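Side-chain contacts in triacylglycerol lipase (Yarrowia lipolytica, PDB 3O0D), which probably hydrolyses the ester bonds of triacylglycerols, as an extracellular, glycosylated lipase of the alpha/beta-hydrolase fold: residues L64-S69 against I95-I100; V232-F237 against A275-L280. One frame throughout, in Å; residues are numbered along the deposited sequence.

Interaction 1: L64-S69 against I95-I100; sequences LIFDVS and ITDIRI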
ATOM      1  N   LEU A  64     -16.505  -1.476  11.317  1.00 21.71           N
ATOM      2  CA  LEU A  64     -16.471  -0.055  10.970  1.00 20.86           C
ATOM      3  C   LEU A  64     -16.030   0.032   9.537  1.00 20.61           C
ATOM      4  O   LEU A  64     -15.370  -0.941   9.040  1.00 19.74           O
ATOM      5  CB  LEU A  64     -15.475   0.682  11.833  1.00 21.87           C
ATOM      6  CG  LEU A  64     -15.827   0.547  13.322  1.00 25.45           C
ATOM      7  CD1 LEU A  64     -14.691   1.085  14.219  1.00 24.40           C
ATOM      8  CD2 LEU A  64     -17.180   1.280  13.603  1.00 27.55           C
ATOM      9  N   ILE A  65     -16.396   1.158   8.919  1.00 18.63           N
ATOM     10  CA  ILE A  65     -16.182   1.373   7.484  1.00 21.23           C
ATOM     11  C   ILE A  65     -14.694   1.377   7.147  1.00 21.16           C
ATOM     12  O   ILE A  65     -14.316   0.984   6.056  1.00 20.98           O
ATOM     13  CB  ILE A  65     -16.878   2.669   6.973  1.00 21.10           C
ATOM     14  CG1 ILE A  65     -16.681   2.784   5.487  1.00 23.97           C
ATOM     15  CG2 ILE A  65     -16.336   3.927   7.636  1.00 19.73           C
ATOM     16  CD1 ILE A  65     -17.466   1.693   4.734  1.00 22.93           C
ATOM     17  N   PHE A  66     -13.864   1.759   8.102  1.00 20.73           N
ATOM     18  CA  PHE A  66     -12.382   1.709   7.827  1.00 19.93           C
ATOM     19  C   PHE A  66     -11.633   0.524   8.403  1.00 19.45           C
ATOM     20  O   PHE A  66     -10.362   0.545   8.464  1.00 20.32           O
ATOM     21  CB  PHE A  66     -11.781   2.999   8.285  1.00 20.92           C
ATOM     22  CG  PHE A  66     -12.076   4.140   7.366  1.00 23.89           C
ATOM     23  CD1 PHE A  66     -11.346   4.317   6.188  1.00 25.67           C
ATOM     24  CD2 PHE A  66     -13.063   5.066   7.685  1.00 25.87           C
ATOM     25  CE1 PHE A  66     -11.609   5.349   5.358  1.00 28.39           C
ATOM     26  CE2 PHE A  66     -13.323   6.139   6.849  1.00 20.63           C
ATOM     27  CZ  PHE A  66     -12.654   6.281   5.687  1.00 29.41           C
ATOM     28  N   ASP A  67     -12.337  -0.504   8.772  1.00 16.96           N
ATOM     29  CA  ASP A  67     -11.713  -1.709   9.293  1.00 18.91           C
ATOM     30  C   ASP A  67     -11.118  -2.560   8.141  1.00 17.17           C
ATOM     31  O   ASP A  67     -11.455  -2.362   6.956  1.00 15.72           O
ATOM     32  CB  ASP A  67     -12.688  -2.544  10.045  1.00 19.60           C
ATOM     33  CG  ASP A  67     -12.892  -2.043  11.500  1.00 22.67           C
ATOM     34  OD1 ASP A  67     -12.143  -1.153  11.983  1.00 21.41           O
ATOM     35  OD2 ASP A  67     -13.777  -2.627  12.136  1.00 23.33           O
ATOM     36  N   VAL A  68     -10.244  -3.487   8.537  1.00 15.90           N
ATOM     37  CA  VAL A  68      -9.389  -4.173   7.583  1.00 15.11           C
ATOM     38  C   VAL A  68      -9.484  -5.680   7.697  1.00 12.47           C
ATOM     39  O   VAL A  68      -9.904  -6.266   8.743  1.00 13.37           O
ATOM     40  CB  VAL A  68      -7.898  -3.676   7.700  1.00 11.88           C
ATOM     41  CG1 VAL A  68      -7.716  -2.236   7.347  1.00 13.98           C
ATOM     42  CG2 VAL A  68      -7.380  -4.020   9.090  1.00 14.09           C
ATOM     43  N   SER A  69      -9.001  -6.407   6.673  1.00 12.06           N
ATOM     44  CA  SER A  69      -8.924  -7.834   6.676  1.00 11.03           C
ATOM     45  C   SER A  69      -7.545  -8.104   5.960  1.00 12.52           C
ATOM     46  O   SER A  69      -6.975  -7.176   5.397  1.00 14.75           O
ATOM     47  CB  SER A  69      -9.974  -8.483   5.820  1.00 14.44           C
ATOM     48  OG  SER A  69     -11.309  -8.231   6.411  1.00 15.60           O
ATOM     49  N   ILE A  95     -14.515   3.935  -0.974  1.00 15.04           N
ATOM     50  CA  ILE A  95     -14.013   5.071  -1.737  1.00 16.01           C
ATOM     51  C   ILE A  95     -14.999   6.248  -1.607  1.00 16.59           C
ATOM     52  O   ILE A  95     -14.594   7.398  -1.628  1.00 18.48           O
ATOM     53  CB  ILE A  95     -13.823   4.658  -3.217  1.00 15.26           C
ATOM     54  CG1 ILE A  95     -12.687   3.644  -3.250  1.00 15.70           C
ATOM     55  CG2 ILE A  95     -13.652   5.869  -4.192  1.00 14.01           C
ATOM     56  CD1 ILE A  95     -12.692   2.743  -4.513  1.00 17.41           C
ATOM     57  N   THR A  96     -16.301   5.907  -1.519  1.00 19.78           N
ATOM     58  CA  THR A  96     -17.290   6.991  -1.373  1.00 22.78           C
ATOM     59  C   THR A  96     -16.999   7.732  -0.084  1.00 22.21           C
ATOM     60  O   THR A  96     -16.984   8.964  -0.086  1.00 24.61           O
ATOM     61  CB  THR A  96     -18.761   6.494  -1.413  1.00 24.02           C
ATOM     62  OG1 THR A  96     -19.031   5.817  -2.673  1.00 25.47           O
ATOM     63  CG2 THR A  96     -19.682   7.707  -1.318  1.00 24.39           C
ATOM     64  N   ASP A  97     -16.746   7.022   1.018  1.00 21.93           N
ATOM     65  CA  ASP A  97     -16.391   7.718   2.234  1.00 22.63           C
ATOM     66  C   ASP A  97     -15.164   8.569   2.139  1.00 22.66           C
ATOM     67  O   ASP A  97     -15.094   9.697   2.635  1.00 23.37           O
ATOM     68  CB  ASP A  97     -16.218   6.700   3.324  1.00 24.06           C
ATOM     69  CG  ASP A  97     -16.548   7.235   4.606  1.00 32.15           C
ATOM     70  OD1 ASP A  97     -15.776   8.125   5.065  1.00 38.55           O
ATOM     71  OD2 ASP A  97     -17.590   6.761   5.143  1.00 39.81           O
ATOM     72  N   ILE A  98     -14.098   8.053   1.522  1.00 19.97           N
ATOM     73  CA  ILE A  98     -12.892   8.815   1.451  1.00 20.99           C
ATOM     74  C   ILE A  98     -13.004  10.085   0.604  1.00 23.50           C
ATOM     75  O   ILE A  98     -12.382  11.123   0.909  1.00 21.84           O
ATOM     76  CB  ILE A  98     -11.784   7.898   0.837  1.00 20.30           C
ATOM     77  CG1 ILE A  98     -11.531   6.709   1.725  1.00 18.34           C
ATOM     78  CG2 ILE A  98     -10.564   8.679   0.428  1.00 21.12           C
ATOM     79  CD1 ILE A  98     -10.636   5.590   0.932  1.00 22.98           C
ATOM     80  N   ARG A  99     -13.771   9.972  -0.479  0.50 25.24           N
ATOM     81  CA  ARG A  99     -13.943  10.993  -1.525  0.50 28.61           C
ATOM     82  C   ARG A  99     -14.780  12.176  -0.999  0.50 30.58           C
ATOM     83  O   ARG A  99     -14.474  13.329  -1.269  0.50 31.19           O
ATOM     84  CB  ARG A  99     -14.656  10.322  -2.701  0.50 28.51           C
ATOM     85  CG  ARG A  99     -14.430  10.935  -4.078  0.50 32.31           C
ATOM     86  CD  ARG A  99     -15.051  10.042  -5.143  0.50 34.27           C
ATOM     87  NE  ARG A  99     -16.503   9.909  -5.001  0.50 37.41           N
ATOM     88  CZ  ARG A  99     -17.271   9.124  -5.761  0.50 35.58           C
ATOM     89  NH1 ARG A  99     -16.735   8.386  -6.728  0.50 37.65           N
ATOM     90  NH2 ARG A  99     -18.580   9.094  -5.565  0.50 36.20           N
ATOM     91  N   ILE A 100     -15.805  11.860  -0.216  1.00 32.33           N
ATOM     92  CA  ILE A 100     -16.885  12.795   0.168  1.00 36.77           C
ATOM     93  C   ILE A 100     -16.870  13.253   1.639  1.00 38.53           C
ATOM     94  O   ILE A 100     -17.245  14.393   1.937  1.00 39.82           O
ATOM     95  CB  ILE A 100     -18.312  12.136  -0.134  1.00 37.20           C
ATOM     96  CG1 ILE A 100     -18.440  11.554  -1.566  1.00 40.58           C
ATOM     97  CG2 ILE A 100     -19.457  13.087   0.149  1.00 40.46           C
ATOM     98  CD1 ILE A 100     -18.172  12.599  -2.711  1.00 39.47           C
TER
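Phe66 presents the edge of its ring to the helix 95-100, and Asp97 and Ile98 share that edge between them. On one side the carboxylate of Asp97 places OD1 3.6 Å from Phe66 CE2, close to the ring plane, with carboxylate and ring turned 79° apart. The oxygen thus faces the ring's C-H rim, where the aromatic charge distribution is slightly positive, and avoids the electron-rich faces. On the other side Ile98 CG1 lies 3.9 Å from Phe66 CE1, a plain apolar contact at the same rim. The second carboxylate oxygen meets aliphatic carbon: Asp97 OD2 stands 4.0 Å from Ile65 CG2 and hardly farther from Ile65 CG1. No hydrogen bond joins the segments, so shape and weak electrostatics carry this contact.

Behind these groups stands a type I turn from Leu64 to Asp67, closed by Asp67 N to Leu64 O at 3.1 Å. It sets Ile65 and Phe66 at its two central positions. The CB of Phe66 does not itself point at the helix; with CG anti to the carbonyl carbon (chi1 -75°), the ring swings nearer. Asp67 ties the turn a second time, since Leu64 N reaches its OD2 at 3.1 Å from well above the carboxylate plane. Its OD1 accepts from Gln131, while OD2 lies close to Asp61, a like-charge proximity that might raise the affinity of one carboxylate for a proton.

Within the fold, the turn leads into strand 68-75 and is backed by helix 127-150, where Ser132 bonds to Phe66 O. Helix 91-100 probably corresponds to the lid helix of class 3 lipases, judging by its position after strand 80-87.

Interaction 2: V232-F237 against A275-L280; sequences VPQVPF and AGNTLL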
ATOM      1  N   VAL A 232      -8.323   6.936  -7.020  1.00 10.93           N
ATOM      2  CA  VAL A 232      -8.090   6.693  -5.547  1.00 11.57           C
ATOM      3  C   VAL A 232      -6.798   7.369  -5.079  1.00 14.08           C
ATOM      4  O   VAL A 232      -6.750   7.988  -4.011  1.00 13.32           O
ATOM      5  CB  VAL A 232      -8.258   5.243  -5.179  1.00 11.11           C
ATOM      6  CG1 VAL A 232      -8.034   4.962  -3.618  1.00 13.86           C
ATOM      7  CG2 VAL A 232      -9.743   4.821  -5.568  1.00 11.77           C
ATOM      8  N   PRO A 233      -5.690   7.190  -5.827  1.00 13.30           N
ATOM      9  CA  PRO A 233      -4.476   7.913  -5.466  1.00 12.32           C
ATOM     10  C   PRO A 233      -4.485   9.454  -5.569  1.00 13.04           C
ATOM     11  O   PRO A 233      -3.496  10.143  -5.281  1.00 13.50           O
ATOM     12  CB  PRO A 233      -3.422   7.291  -6.443  1.00 10.43           C
ATOM     13  CG  PRO A 233      -3.945   5.899  -6.656  1.00 10.28           C
ATOM     14  CD  PRO A 233      -5.442   6.193  -6.892  1.00 11.28           C
ATOM     15  N   GLN A 234      -5.609  10.019  -6.061  1.00 10.43           N
ATOM     16  CA  GLN A 234      -5.816  11.426  -6.101  1.00 13.02           C
ATOM     17  C   GLN A 234      -6.705  11.969  -4.972  1.00 13.89           C
ATOM     18  O   GLN A 234      -6.801  13.212  -4.900  1.00 18.81           O
ATOM     19  CB  GLN A 234      -6.464  11.852  -7.442  1.00 10.66           C
ATOM     20  CG  GLN A 234      -5.703  11.209  -8.701  1.00 14.23           C
ATOM     21  CD  GLN A 234      -6.142  11.882 -10.008  1.00 10.26           C
ATOM     22  OE1 GLN A 234      -6.890  11.284 -10.759  1.00 13.50           O
ATOM     23  NE2 GLN A 234      -5.765  13.155 -10.187  1.00 14.67           N
ATOM     24  N   VAL A 235      -7.289  11.122  -4.168  1.00 15.41           N
ATOM     25  CA  VAL A 235      -8.130  11.576  -3.017  1.00 16.17           C
ATOM     26  C   VAL A 235      -7.560  11.090  -1.678  1.00 17.06           C
ATOM     27  O   VAL A 235      -6.702  10.235  -1.631  1.00 15.54           O
ATOM     28  CB  VAL A 235      -9.573  11.060  -3.205  1.00 16.37           C
ATOM     29  CG1 VAL A 235     -10.112  11.533  -4.502  1.00 17.58           C
ATOM     30  CG2 VAL A 235      -9.635   9.578  -3.130  1.00 15.48           C
ATOM     31  N   PRO A 236      -8.005  11.672  -0.554  1.00 17.10           N
ATOM     32  CA  PRO A 236      -8.870  12.842  -0.549  1.00 20.81           C
ATOM     33  C   PRO A 236      -8.007  14.031  -1.005  1.00 24.38           C
ATOM     34  O   PRO A 236      -6.759  14.059  -0.802  1.00 25.42           O
ATOM     35  CB  PRO A 236      -9.226  13.020   0.944  1.00 21.39           C
ATOM     36  CG  PRO A 236      -8.459  12.043   1.693  1.00 18.29           C
ATOM     37  CD  PRO A 236      -7.541  11.221   0.781  1.00 15.34           C
ATOM     38  N   PHE A 237      -8.618  14.990  -1.633  1.00 28.54           N
ATOM     39  CA  PHE A 237      -7.848  16.165  -2.051  1.00 34.10           C
ATOM     40  C   PHE A 237      -8.039  17.470  -1.230  1.00 37.19           C
ATOM     41  O   PHE A 237      -7.540  18.539  -1.628  1.00 38.25           O
ATOM     42  CB  PHE A 237      -8.161  16.463  -3.509  1.00 34.63           C
ATOM     43  CG  PHE A 237      -9.619  16.390  -3.835  1.00 36.61           C
ATOM     44  CD1 PHE A 237     -10.070  15.604  -4.888  1.00 37.11           C
ATOM     45  CD2 PHE A 237     -10.536  17.147  -3.121  1.00 40.08           C
ATOM     46  CE1 PHE A 237     -11.401  15.569  -5.230  1.00 39.93           C
ATOM     47  CE2 PHE A 237     -11.880  17.091  -3.457  1.00 38.55           C
ATOM     48  CZ  PHE A 237     -12.290  16.306  -4.515  1.00 38.89           C
ATOM     49  N   ALA A 275      -1.346  12.402 -11.086  1.00 13.08           N
ATOM     50  CA  ALA A 275      -1.843  13.786 -11.060  1.00 14.62           C
ATOM     51  C   ALA A 275      -2.306  14.268 -12.414  1.00 14.46           C
ATOM     52  O   ALA A 275      -3.076  15.275 -12.502  1.00 15.63           O
ATOM     53  CB  ALA A 275      -0.793  14.774 -10.443  1.00 13.10           C
ATOM     54  N   GLY A 276      -1.775  13.680 -13.484  1.00 12.57           N
ATOM     55  CA  GLY A 276      -2.163  14.007 -14.876  1.00 12.77           C
ATOM     56  C   GLY A 276      -3.360  13.208 -15.463  1.00 13.32           C
ATOM     57  O   GLY A 276      -3.697  13.437 -16.687  1.00 13.00           O
ATOM     58  N   ASN A 277      -3.985  12.380 -14.643  1.00 12.27           N
ATOM     59  CA  ASN A 277      -5.214  11.596 -15.101  1.00 10.93           C
ATOM     60  C   ASN A 277      -6.211  12.635 -15.726  1.00 13.92           C
ATOM     61  O   ASN A 277      -6.417  13.717 -15.126  1.00 12.79           O
ATOM     62  CB  ASN A 277      -5.893  10.972 -13.959  1.00 11.74           C
ATOM     63  CG  ASN A 277      -5.243   9.617 -13.551  1.00 13.11           C
ATOM     64  OD1 ASN A 277      -4.440   9.049 -14.344  1.00 14.46           O
ATOM     65  ND2 ASN A 277      -5.520   9.153 -12.344  1.00 11.37           N
ATOM     66  N   THR A 278      -6.685  12.343 -16.922  1.00 11.03           N
ATOM     67  CA  THR A 278      -7.632  13.266 -17.609  1.00 14.35           C
ATOM     68  C   THR A 278      -9.036  12.929 -17.149  1.00 12.32           C
ATOM     69  O   THR A 278      -9.321  11.907 -16.654  1.00 10.99           O
ATOM     70  CB  THR A 278      -7.610  13.137 -19.156  1.00 14.55           C
ATOM     71  OG1 THR A 278      -8.136  11.851 -19.530  1.00 15.85           O
ATOM     72  CG2 THR A 278      -6.209  13.338 -19.691  1.00 16.25           C
ATOM     73  N   LEU A 279      -9.978  13.845 -17.427  1.00 12.79           N
ATOM     74  CA  LEU A 279     -11.383  13.572 -17.014  1.00 12.60           C
ATOM     75  C   LEU A 279     -11.959  12.335 -17.644  1.00 12.34           C
ATOM     76  O   LEU A 279     -12.599  11.545 -16.948  1.00 14.25           O
ATOM     77  CB  LEU A 279     -12.220  14.768 -17.592  1.00 13.17           C
ATOM     78  CG  LEU A 279     -13.677  14.686 -17.111  1.00 16.25           C
ATOM     79  CD1 LEU A 279     -13.868  14.986 -15.606  1.00 19.83           C
ATOM     80  CD2 LEU A 279     -14.505  15.757 -17.958  1.00 19.72           C
ATOM     81  N   LEU A 280     -11.721  12.069 -18.922  1.00 11.17           N
ATOM     82  CA  LEU A 280     -12.204  10.854 -19.562  0.50 11.85           C
ATOM     83  C   LEU A 280     -11.532   9.588 -18.984  1.00 12.17           C
ATOM     84  O   LEU A 280     -12.171   8.561 -18.838  1.00 13.45           O
ATOM     85  CB  LEU A 280     -11.964  10.887 -21.059  0.50 12.94           C
ATOM     86  CG  LEU A 280     -12.929  11.807 -21.836  0.50 15.16           C
ATOM     87  CD1 LEU A 280     -13.177  12.998 -21.050  0.50 20.15           C
ATOM     88  CD2 LEU A 280     -12.466  12.124 -23.278  0.50 14.34           C
TER
HETATM   89  O   HOH W   1      -5.985  14.744 -12.769  1.00 18.76           O
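Gln234 reaches across to Asn277 between two loops of the alpha/beta-hydrolase fold: one, after strand 222-227, carries the probable triad acid Asp230; the other leads to helix 285-290, which holds the probable triad histidine, His289. The two terminal amides are turned 75° against each other. Asn277 ND2 donates to Gln234 OE1 at 3.0 Å, and the N-H points fairly straight at the oxygen (155°). The bond is lopsided, for the acceptor lies nearly in the amide plane of Asn277, whereas the donor stands well above the carbonyl plane of Gln234. That same OE1 also accepts from Gln282 NE2, so two amide nitrogens grip it. Gln234 spans the gap because its chain runs extended beyond CG (chi2 -167°). At the far end of the Asn277 amide, OD1 takes the backbone N-H of Gly229, which fixes the rotation of the group and ties it to the residue beside Asp230. The other half of the Gln234 amide works through water: NE2 donates to a molecule 3.0 Å away, which in turn donates hydrogen bonds to Ala275 O and, at 2.6 Å, to Asn277 O.

Overall arrangement
The centres of interactions 1 and 2 lie 18 Å apart, yet the segments 95-100 and 232-237 pack directly on each other. Ile95 CD1 meets Val232 CG2 at 3.8 Å, Ile98 CG2 meets Val235 CG2 at 3.8 Å, and Ile98 O touches Pro236 CB at 3.7 Å. Helix 91-100 therefore packs on both segment 64-69 and the loop that interaction 2 ties to 275-280. The segments reach the probable Ser162-His289-Asp230 triad through residues outside the contacts: Ile95 touches His289 and Val232 N bonds to Asp230 OD1, while Ile98 and Asn277 lie near without touching. The side chain of Gln234 is about 5 Å from a bound MPD, probably from the crystallisation liquor.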